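Long-range contacts in annexin B22 (Schistosoma mansoni, PDB 4MDU), which binds acidic phospholipid membranes in a calcium-dependent manner, aggregates liposomes when calcium is present, and takes part in host-parasite interaction: residues K31-F36 against N68-E73; H25-I30 against L324-D329. All blocks are in the same frame, centred on the assembly; numbering follows the deposited sequence.

Overall arrangement
After the N terminus the chain runs as an irregular segment ahead of helix 38-48, and both contacts are made along it. Residues 25-30 meet helix 324-335 first, in interaction 2, closing a loop of 293 residues that takes in the first three annexin repeats and the start of the fourth. The chain then continues directly into 31-36, which meets the start of helix 68-82 in interaction 1 and closes a short loop of 31 residues. The smaller loop is nested inside the larger, and the two contact centres lie about 17 Å apart. Together they lay one N-terminal segment across the first and fourth annexin repeats, far apart in sequence.

Interaction 1 (K31-F36 against N68-E73); sequences KPTTGF and NYERQE
Glu70 OE2 takes the backbone N-H of Thr33 at 2.7 Å from N to OE2, with an N-H...O angle of 161° and through its syn lone pair. The hydroxyl OG1 of Thr33 adds a weak, long bond to the same OE2, 3.5 Å away. The contact lays the loop ahead of helix 38-48 on the first turns of helix 68-82 in the first annexin repeat. The Glu70 chain reaches this far because it is extended beyond CG (chi2 164°), crossing the Thr33 side chain at about a right angle. Its other oxygen, OE1, accepts the backbone N-H of Thr67. Pro32 lies alongside, its CA 3.2 Å from Glu70 OE2. Thr33 to Phe36 form a type I beta turn, closed by Phe36 N to Thr33 O, which brings the aromatic ring back over the glutamate. With CG anti to its backbone N (chi1 174°), Phe36 runs past Glu70 in the opposite direction and lays one ring face on the aliphatic stem: Glu70 CG sits 3.7 Å from the ring centroid, almost on the normal, a CH-pi contact. Glu73 comes to the ring edge, where its CB is 3.6 Å from Phe36 CE2. One buried glutamate therefore serves the loop twice, its methylenes packing against the aromatic ring and its carboxylate accepting N-H groups from the loop and from Thr67, just before its own helix; these bonds would favour the charged form.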
ATOM      1  N   LYS B  31      -5.556  31.732   9.168  1.00 38.49           N
ATOM      2  CA  LYS B  31      -5.529  32.088  10.579  1.00 40.81           C
ATOM      3  C   LYS B  31      -6.863  32.731  10.915  1.00 40.50           C
ATOM      4  O   LYS B  31      -7.458  33.389  10.061  1.00 35.16           O
ATOM      5  CB  LYS B  31      -4.418  33.113  10.846  1.00 42.54           C
ATOM      6  CG  LYS B  31      -2.995  32.562  10.807  1.00 54.95           C
ATOM      7  CD  LYS B  31      -1.977  33.685  10.562  1.00 57.12           C
ATOM      8  CE  LYS B  31      -1.217  34.069  11.821  1.00 65.21           C
ATOM      9  NZ  LYS B  31      -0.190  33.052  12.200  1.00 68.38           N
ATOM     10  N   PRO B  32      -7.324  32.574  12.167  1.00 40.67           N
ATOM     11  CA  PRO B  32      -8.528  33.283  12.603  1.00 44.58           C
ATOM     12  C   PRO B  32      -8.422  34.764  12.272  1.00 47.24           C
ATOM     13  O   PRO B  32      -7.391  35.395  12.521  1.00 52.05           O
ATOM     14  CB  PRO B  32      -8.541  33.069  14.124  1.00 44.17           C
ATOM     15  CG  PRO B  32      -7.152  32.594  14.469  1.00 48.33           C
ATOM     16  CD  PRO B  32      -6.697  31.827  13.267  1.00 40.07           C
ATOM     17  N   THR B  33      -9.493  35.297  11.695  1.00 50.48           N
ATOM     18  CA  THR B  33      -9.563  36.685  11.269  1.00 65.42           C
ATOM     19  C   THR B  33      -9.981  37.554  12.449  1.00 65.90           C
ATOM     20  O   THR B  33     -11.095  37.433  12.955  1.00 63.69           O
ATOM     21  CB  THR B  33     -10.588  36.845  10.120  1.00 80.57           C
ATOM     22  OG1 THR B  33     -10.507  35.717   9.232  1.00 84.98           O
ATOM     23  CG2 THR B  33     -10.338  38.130   9.338  1.00 85.71           C
ATOM     24  N   THR B  34      -9.086  38.425  12.895  1.00 70.05           N
ATOM     25  CA  THR B  34      -9.352  39.224  14.092  1.00 69.43           C
ATOM     26  C   THR B  34     -10.559  40.174  13.912  1.00 59.21           C
ATOM     27  O   THR B  34     -11.256  40.499  14.874  1.00 52.23           O
ATOM     28  CB  THR B  34      -8.043  39.906  14.629  1.00 61.21           C
ATOM     29  OG1 THR B  34      -8.282  41.274  14.994  1.00 56.58           O
ATOM     30  CG2 THR B  34      -6.938  39.823  13.577  1.00 57.48           C
ATOM     31  N   GLY B  35     -10.836  40.573  12.675  1.00 58.20           N
ATOM     32  CA  GLY B  35     -12.046  41.327  12.396  1.00 61.40           C
ATOM     33  C   GLY B  35     -13.257  40.490  11.986  1.00 65.37           C
ATOM     34  O   GLY B  35     -14.182  41.003  11.345  1.00 62.68           O
ATOM     35  N   PHE B  36     -13.266  39.212  12.369  1.00 64.41           N
ATOM     36  CA  PHE B  36     -14.274  38.258  11.884  1.00 54.52           C
ATOM     37  C   PHE B  36     -15.727  38.603  12.223  1.00 52.93           C
ATOM     38  O   PHE B  36     -16.104  38.679  13.387  1.00 58.02           O
ATOM     39  CB  PHE B  36     -13.965  36.832  12.360  1.00 47.89           C
ATOM     40  CG  PHE B  36     -15.034  35.835  12.004  1.00 52.48           C
ATOM     41  CD1 PHE B  36     -15.349  35.582  10.677  1.00 47.56           C
ATOM     42  CD2 PHE B  36     -15.729  35.150  12.996  1.00 50.82           C
ATOM     43  CE1 PHE B  36     -16.337  34.665  10.347  1.00 48.96           C
ATOM     44  CE2 PHE B  36     -16.711  34.234  12.671  1.00 47.91           C
ATOM     45  CZ  PHE B  36     -17.017  33.991  11.342  1.00 45.51           C
ATOM     46  N   ASN B  68     -12.246  26.475  10.047  1.00 26.33           N
ATOM     47  CA  ASN B  68     -13.429  25.660  10.296  1.00 32.18           C
ATOM     48  C   ASN B  68     -14.375  26.303  11.328  1.00 34.37           C
ATOM     49  O   ASN B  68     -15.575  26.412  11.098  1.00 33.68           O
ATOM     50  CB  ASN B  68     -13.021  24.259  10.749  1.00 28.12           C
ATOM     51  CG  ASN B  68     -14.214  23.406  11.145  1.00 35.90           C
ATOM     52  OD1 ASN B  68     -14.948  22.926  10.288  1.00 34.99           O
ATOM     53  ND2 ASN B  68     -14.399  23.200  12.448  1.00 26.93           N
ATOM     54  N   TYR B  69     -13.827  26.742  12.456  1.00 34.40           N
ATOM     55  CA  TYR B  69     -14.632  27.449  13.439  1.00 29.19           C
ATOM     56  C   TYR B  69     -15.399  28.641  12.835  1.00 35.37           C
ATOM     57  O   TYR B  69     -16.613  28.779  13.021  1.00 32.18           O
ATOM     58  CB  TYR B  69     -13.801  27.890  14.650  1.00 35.70           C
ATOM     59  CG  TYR B  69     -14.671  28.536  15.713  1.00 40.41           C
ATOM     60  CD1 TYR B  69     -15.307  27.767  16.684  1.00 48.84           C
ATOM     61  CD2 TYR B  69     -14.893  29.904  15.713  1.00 44.31           C
ATOM     62  CE1 TYR B  69     -16.118  28.348  17.635  1.00 54.20           C
ATOM     63  CE2 TYR B  69     -15.709  30.495  16.657  1.00 51.49           C
ATOM     64  CZ  TYR B  69     -16.314  29.716  17.616  1.00 62.85           C
ATOM     65  OH  TYR B  69     -17.117  30.316  18.559  1.00 77.80           O
ATOM     66  N   GLU B  70     -14.705  29.499  12.098  1.00 31.78           N
ATOM     67  CA  GLU B  70     -15.400  30.614  11.469  1.00 35.60           C
ATOM     68  C   GLU B  70     -16.462  30.153  10.457  1.00 35.64           C
ATOM     69  O   GLU B  70     -17.562  30.711  10.402  1.00 32.84           O
ATOM     70  CB  GLU B  70     -14.406  31.575  10.835  1.00 33.81           C
ATOM     71  CG  GLU B  70     -13.477  32.215  11.854  1.00 36.53           C
ATOM     72  CD  GLU B  70     -12.254  32.859  11.219  1.00 41.97           C
ATOM     73  OE1 GLU B  70     -11.890  32.488  10.082  1.00 42.50           O
ATOM     74  OE2 GLU B  70     -11.654  33.736  11.865  1.00 41.23           O
ATOM     75  N   ARG B  71     -16.147  29.130   9.668  1.00 27.40           N
ATOM     76  CA  ARG B  71     -17.096  28.675   8.656  1.00 32.96           C
ATOM     77  C   ARG B  71     -18.386  28.242   9.354  1.00 38.45           C
ATOM     78  O   ARG B  71     -19.479  28.666   8.985  1.00 37.35           O
ATOM     79  CB  ARG B  71     -16.509  27.551   7.784  1.00 31.08           C
ATOM     80  CG  ARG B  71     -15.292  27.996   6.938  1.00 34.39           C
ATOM     81  CD  ARG B  71     -14.921  27.004   5.840  1.00 23.30           C
ATOM     82  NE  ARG B  71     -14.465  25.718   6.377  1.00 26.56           N
ATOM     83  CZ  ARG B  71     -13.199  25.431   6.669  1.00 30.47           C
ATOM     84  NH1 ARG B  71     -12.248  26.336   6.489  1.00 31.15           N
ATOM     85  NH2 ARG B  71     -12.881  24.236   7.143  1.00 34.35           N
ATOM     86  N   GLN B  72     -18.241  27.419  10.382  1.00 34.92           N
ATOM     87  CA  GLN B  72     -19.379  26.985  11.181  1.00 38.80           C
ATOM     88  C   GLN B  72     -20.085  28.170  11.830  1.00 39.63           C
ATOM     89  O   GLN B  72     -21.318  28.224  11.857  1.00 35.09           O
ATOM     90  CB  GLN B  72     -18.927  25.963  12.220  1.00 33.05           C
ATOM     91  CG  GLN B  72     -18.360  24.706  11.566  1.00 34.47           C
ATOM     92  CD  GLN B  72     -19.351  24.070  10.608  1.00 40.49           C
ATOM     93  OE1 GLN B  72     -20.398  23.596  11.022  1.00 43.87           O
ATOM     94  NE2 GLN B  72     -19.029  24.076   9.321  1.00 35.66           N
ATOM     95  N   GLU B  73     -19.314  29.135  12.327  1.00 31.97           N
ATOM     96  CA  GLU B  73     -19.921  30.371  12.809  1.00 31.42           C
ATOM     97  C   GLU B  73     -20.753  30.990  11.708  1.00 35.76           C
ATOM     98  O   GLU B  73     -21.806  31.568  11.968  1.00 39.91           O
ATOM     99  CB  GLU B  73     -18.863  31.362  13.255  1.00 41.48           C
ATOM    100  CG  GLU B  73     -18.259  31.055  14.591  1.00 48.40           C
ATOM    101  CD  GLU B  73     -18.684  32.060  15.628  1.00 70.02           C
ATOM    102  OE1 GLU B  73     -17.948  33.053  15.829  1.00 76.04           O
ATOM    103  OE2 GLU B  73     -19.763  31.867  16.231  1.00 74.74           O
TER

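Interaction 2 (H25-I30 against L324-D329); sequences HYRPTI and LQDIMD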
ATOM      1  N   HIS B  25       6.504  27.737  16.187  1.00 34.75           N
ATOM      2  CA  HIS B  25       5.153  27.595  15.628  1.00 38.15           C
ATOM      3  C   HIS B  25       5.188  27.081  14.191  1.00 39.76           C
ATOM      4  O   HIS B  25       6.005  27.535  13.383  1.00 40.30           O
ATOM      5  CB  HIS B  25       4.437  28.946  15.581  1.00 39.19           C
ATOM      6  CG  HIS B  25       3.791  29.350  16.863  1.00 57.55           C
ATOM      7  ND1 HIS B  25       4.432  30.127  17.805  1.00 64.36           N
ATOM      8  CD2 HIS B  25       2.550  29.112  17.350  1.00 61.42           C
ATOM      9  CE1 HIS B  25       3.618  30.338  18.825  1.00 65.48           C
ATOM     10  NE2 HIS B  25       2.469  29.733  18.573  1.00 66.01           N
ATOM     11  N   TYR B  26       4.286  26.160  13.862  1.00 34.41           N
ATOM     12  CA  TYR B  26       4.047  25.830  12.459  1.00 31.88           C
ATOM     13  C   TYR B  26       3.263  26.973  11.837  1.00 31.39           C
ATOM     14  O   TYR B  26       2.572  27.700  12.541  1.00 34.29           O
ATOM     15  CB  TYR B  26       3.280  24.516  12.306  1.00 25.68           C
ATOM     16  CG  TYR B  26       4.142  23.282  12.395  1.00 28.25           C
ATOM     17  CD1 TYR B  26       5.145  23.030  11.444  1.00 24.28           C
ATOM     18  CD2 TYR B  26       3.965  22.366  13.427  1.00 20.65           C
ATOM     19  CE1 TYR B  26       5.931  21.887  11.524  1.00 26.78           C
ATOM     20  CE2 TYR B  26       4.744  21.226  13.517  1.00 26.19           C
ATOM     21  CZ  TYR B  26       5.722  20.989  12.566  1.00 33.51           C
ATOM     22  OH  TYR B  26       6.488  19.851  12.666  1.00 37.01           O
ATOM     23  N   ARG B  27       3.390  27.147  10.523  1.00 24.81           N
ATOM     24  CA  ARG B  27       2.741  28.264   9.856  1.00 31.43           C
ATOM     25  C   ARG B  27       1.599  27.771   8.990  1.00 28.60           C
ATOM     26  O   ARG B  27       1.810  26.970   8.075  1.00 32.52           O
ATOM     27  CB  ARG B  27       3.750  29.048   9.002  1.00 31.58           C
ATOM     28  CG  ARG B  27       4.947  29.544   9.786  1.00 45.82           C
ATOM     29  CD  ARG B  27       6.236  29.372   9.006  1.00 42.63           C
ATOM     30  NE  ARG B  27       6.339  30.349   7.941  1.00 45.10           N
ATOM     31  CZ  ARG B  27       6.784  30.079   6.717  1.00 43.78           C
ATOM     32  NH1 ARG B  27       7.169  28.850   6.387  1.00 35.84           N
ATOM     33  NH2 ARG B  27       6.832  31.041   5.816  1.00 56.52           N
ATOM     34  N   PRO B  28       0.381  28.252   9.275  1.00 32.58           N
ATOM     35  CA  PRO B  28      -0.804  27.898   8.486  1.00 39.04           C
ATOM     36  C   PRO B  28      -1.036  28.880   7.342  1.00 35.73           C
ATOM     37  O   PRO B  28      -0.479  29.985   7.362  1.00 29.54           O
ATOM     38  CB  PRO B  28      -1.940  28.023   9.507  1.00 29.31           C
ATOM     39  CG  PRO B  28      -1.478  29.126  10.412  1.00 34.70           C
ATOM     40  CD  PRO B  28       0.037  29.063  10.456  1.00 35.62           C
ATOM     41  N   THR B  29      -1.856  28.505   6.361  1.00 28.74           N
ATOM     42  CA  THR B  29      -2.261  29.488   5.347  1.00 26.69           C
ATOM     43  C   THR B  29      -3.562  30.191   5.745  1.00 35.64           C
ATOM     44  O   THR B  29      -3.936  31.205   5.152  1.00 36.07           O
ATOM     45  CB  THR B  29      -2.457  28.851   3.971  1.00 26.41           C
ATOM     46  OG1 THR B  29      -3.420  27.794   4.076  1.00 23.42           O
ATOM     47  CG2 THR B  29      -1.125  28.298   3.450  1.00 25.35           C
ATOM     48  N   ILE B  30      -4.271  29.639   6.729  1.00 32.31           N
ATOM     49  CA  ILE B  30      -5.487  30.292   7.225  1.00 34.73           C
ATOM     50  C   ILE B  30      -5.469  30.475   8.741  1.00 34.32           C
ATOM     51  O   ILE B  30      -5.374  29.507   9.496  1.00 30.96           O
ATOM     52  CB  ILE B  30      -6.802  29.581   6.790  1.00 30.13           C
ATOM     53  CG1 ILE B  30      -6.928  29.544   5.253  1.00 23.12           C
ATOM     54  CG2 ILE B  30      -8.030  30.304   7.417  1.00 23.96           C
ATOM     55  CD1 ILE B  30      -8.020  28.522   4.710  1.00 18.01           C
ATOM     56  N   LEU B 324       0.060  24.277   6.775  1.00 30.20           N
ATOM     57  CA  LEU B 324       0.138  24.152   5.326  1.00 30.03           C
ATOM     58  C   LEU B 324       1.298  24.969   4.687  1.00 23.38           C
ATOM     59  O   LEU B 324       1.981  24.474   3.816  1.00 23.81           O
ATOM     60  CB  LEU B 324      -1.218  24.449   4.668  1.00 17.97           C
ATOM     61  CG  LEU B 324      -1.190  24.372   3.132  1.00 23.45           C
ATOM     62  CD1 LEU B 324      -0.704  22.993   2.660  1.00 22.27           C
ATOM     63  CD2 LEU B 324      -2.571  24.682   2.557  1.00 29.58           C
ATOM     64  N   GLN B 325       1.534  26.193   5.137  1.00 26.00           N
ATOM     65  CA  GLN B 325       2.655  26.962   4.603  1.00 31.59           C
ATOM     66  C   GLN B 325       3.988  26.218   4.721  1.00 34.13           C
ATOM     67  O   GLN B 325       4.787  26.217   3.785  1.00 31.59           O
ATOM     68  CB  GLN B 325       2.767  28.333   5.256  1.00 28.54           C
ATOM     69  CG  GLN B 325       3.813  29.220   4.587  1.00 31.65           C
ATOM     70  CD  GLN B 325       3.431  29.598   3.166  1.00 36.17           C
ATOM     71  OE1 GLN B 325       4.225  29.445   2.232  1.00 32.47           O
ATOM     72  NE2 GLN B 325       2.208  30.090   2.993  1.00 31.62           N
ATOM     73  N   ASP B 326       4.224  25.577   5.859  1.00 27.59           N
ATOM     74  CA  ASP B 326       5.463  24.846   6.046  1.00 26.12           C
ATOM     75  C   ASP B 326       5.500  23.641   5.133  1.00 26.89           C
ATOM     76  O   ASP B 326       6.562  23.238   4.654  1.00 28.59           O
ATOM     77  CB  ASP B 326       5.639  24.432   7.513  1.00 33.42           C
ATOM     78  CG  ASP B 326       5.920  25.620   8.410  1.00 35.43           C
ATOM     79  OD1 ASP B 326       5.296  25.737   9.483  1.00 41.89           O
ATOM     80  OD2 ASP B 326       6.754  26.462   8.023  1.00 38.49           O
ATOM     81  N   ILE B 327       4.329  23.065   4.896  1.00 27.38           N
ATOM     82  CA  ILE B 327       4.211  21.940   3.988  1.00 25.09           C
ATOM     83  C   ILE B 327       4.470  22.394   2.547  1.00 24.88           C
ATOM     84  O   ILE B 327       5.045  21.661   1.743  1.00 22.45           O
ATOM     85  CB  ILE B 327       2.802  21.316   4.093  1.00 30.75           C
ATOM     86  CG1 ILE B 327       2.620  20.642   5.461  1.00 27.53           C
ATOM     87  CG2 ILE B 327       2.537  20.349   2.943  1.00 25.16           C
ATOM     88  CD1 ILE B 327       1.162  20.418   5.840  1.00 27.47           C
ATOM     89  N   MET B 328       4.035  23.605   2.222  1.00 26.54           N
ATOM     90  CA  MET B 328       4.275  24.156   0.890  1.00 29.74           C
ATOM     91  C   MET B 328       5.776  24.348   0.635  1.00 28.19           C
ATOM     92  O   MET B 328       6.280  23.972  -0.423  1.00 31.93           O
ATOM     93  CB  MET B 328       3.506  25.463   0.698  1.00 18.53           C
ATOM     94  CG  MET B 328       2.016  25.244   0.420  1.00 23.60           C
ATOM     95  SD  MET B 328       1.021  26.727   0.674  1.00 36.78           S
ATOM     96  CE  MET B 328       1.868  27.912  -0.354  1.00 63.64           C
ATOM     97  N   ASP B 329       6.492  24.898   1.610  1.00 27.29           N
ATOM     98  CA  ASP B 329       7.939  25.067   1.454  1.00 35.94           C
ATOM     99  C   ASP B 329       8.620  23.729   1.221  1.00 39.47           C
ATOM    100  O   ASP B 329       9.418  23.582   0.293  1.00 39.16           O
ATOM    101  CB  ASP B 329       8.544  25.756   2.664  1.00 37.01           C
ATOM    102  CG  ASP B 329       8.033  27.170   2.837  1.00 39.02           C
ATOM    103  OD1 ASP B 329       7.354  27.679   1.926  1.00 41.03           O
ATOM    104  OD2 ASP B 329       8.310  27.775   3.888  1.00 49.21           O
TER
HETATM  105  O   HOH W   1       7.292  26.989  11.014  1.00 45.04           O
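Arg27, Asp326 and Thr29 carry this contact between the N-terminal segment and the first turns of helix 324-335. Asp326 holds Arg27 at both ends. OD1 accepts the backbone N-H of Arg27 (N to OD1 2.6 Å) from above the carboxylate plane. Asp326 OD2 takes Arg27 NH1 at 2.9 Å, on its anti side but tilted well out of the carboxylate plane. The arginine chain, bent at chi2 and chi3 (139° and 74°), curls back to bring NH1 there. The same NH1 bonds Asp329 OD2 at 3.0 Å, one helical turn on, on its syn side and similarly tilted; both oxygens lie near the guanidinium plane, at its edge. Gln325 CG packs over one guanidinium face. A water donates to both His25 O and Asp326 OD1, and Tyr26 turns its ring edge to that oxygen, with CD1 3.3 Å away. Thr29 sets its methyl CG2 against Gln325 N and NE2 and 3.8 Å from Met328 SD, while its hydroxyl, beside Leu324 CD2, is hydrogen-bonded to Leu358 O. One arginine thus bridges two acidic side chains of the fourth annexin repeat, and its positive charge would partly offset the paired negative charge on this face of the helix.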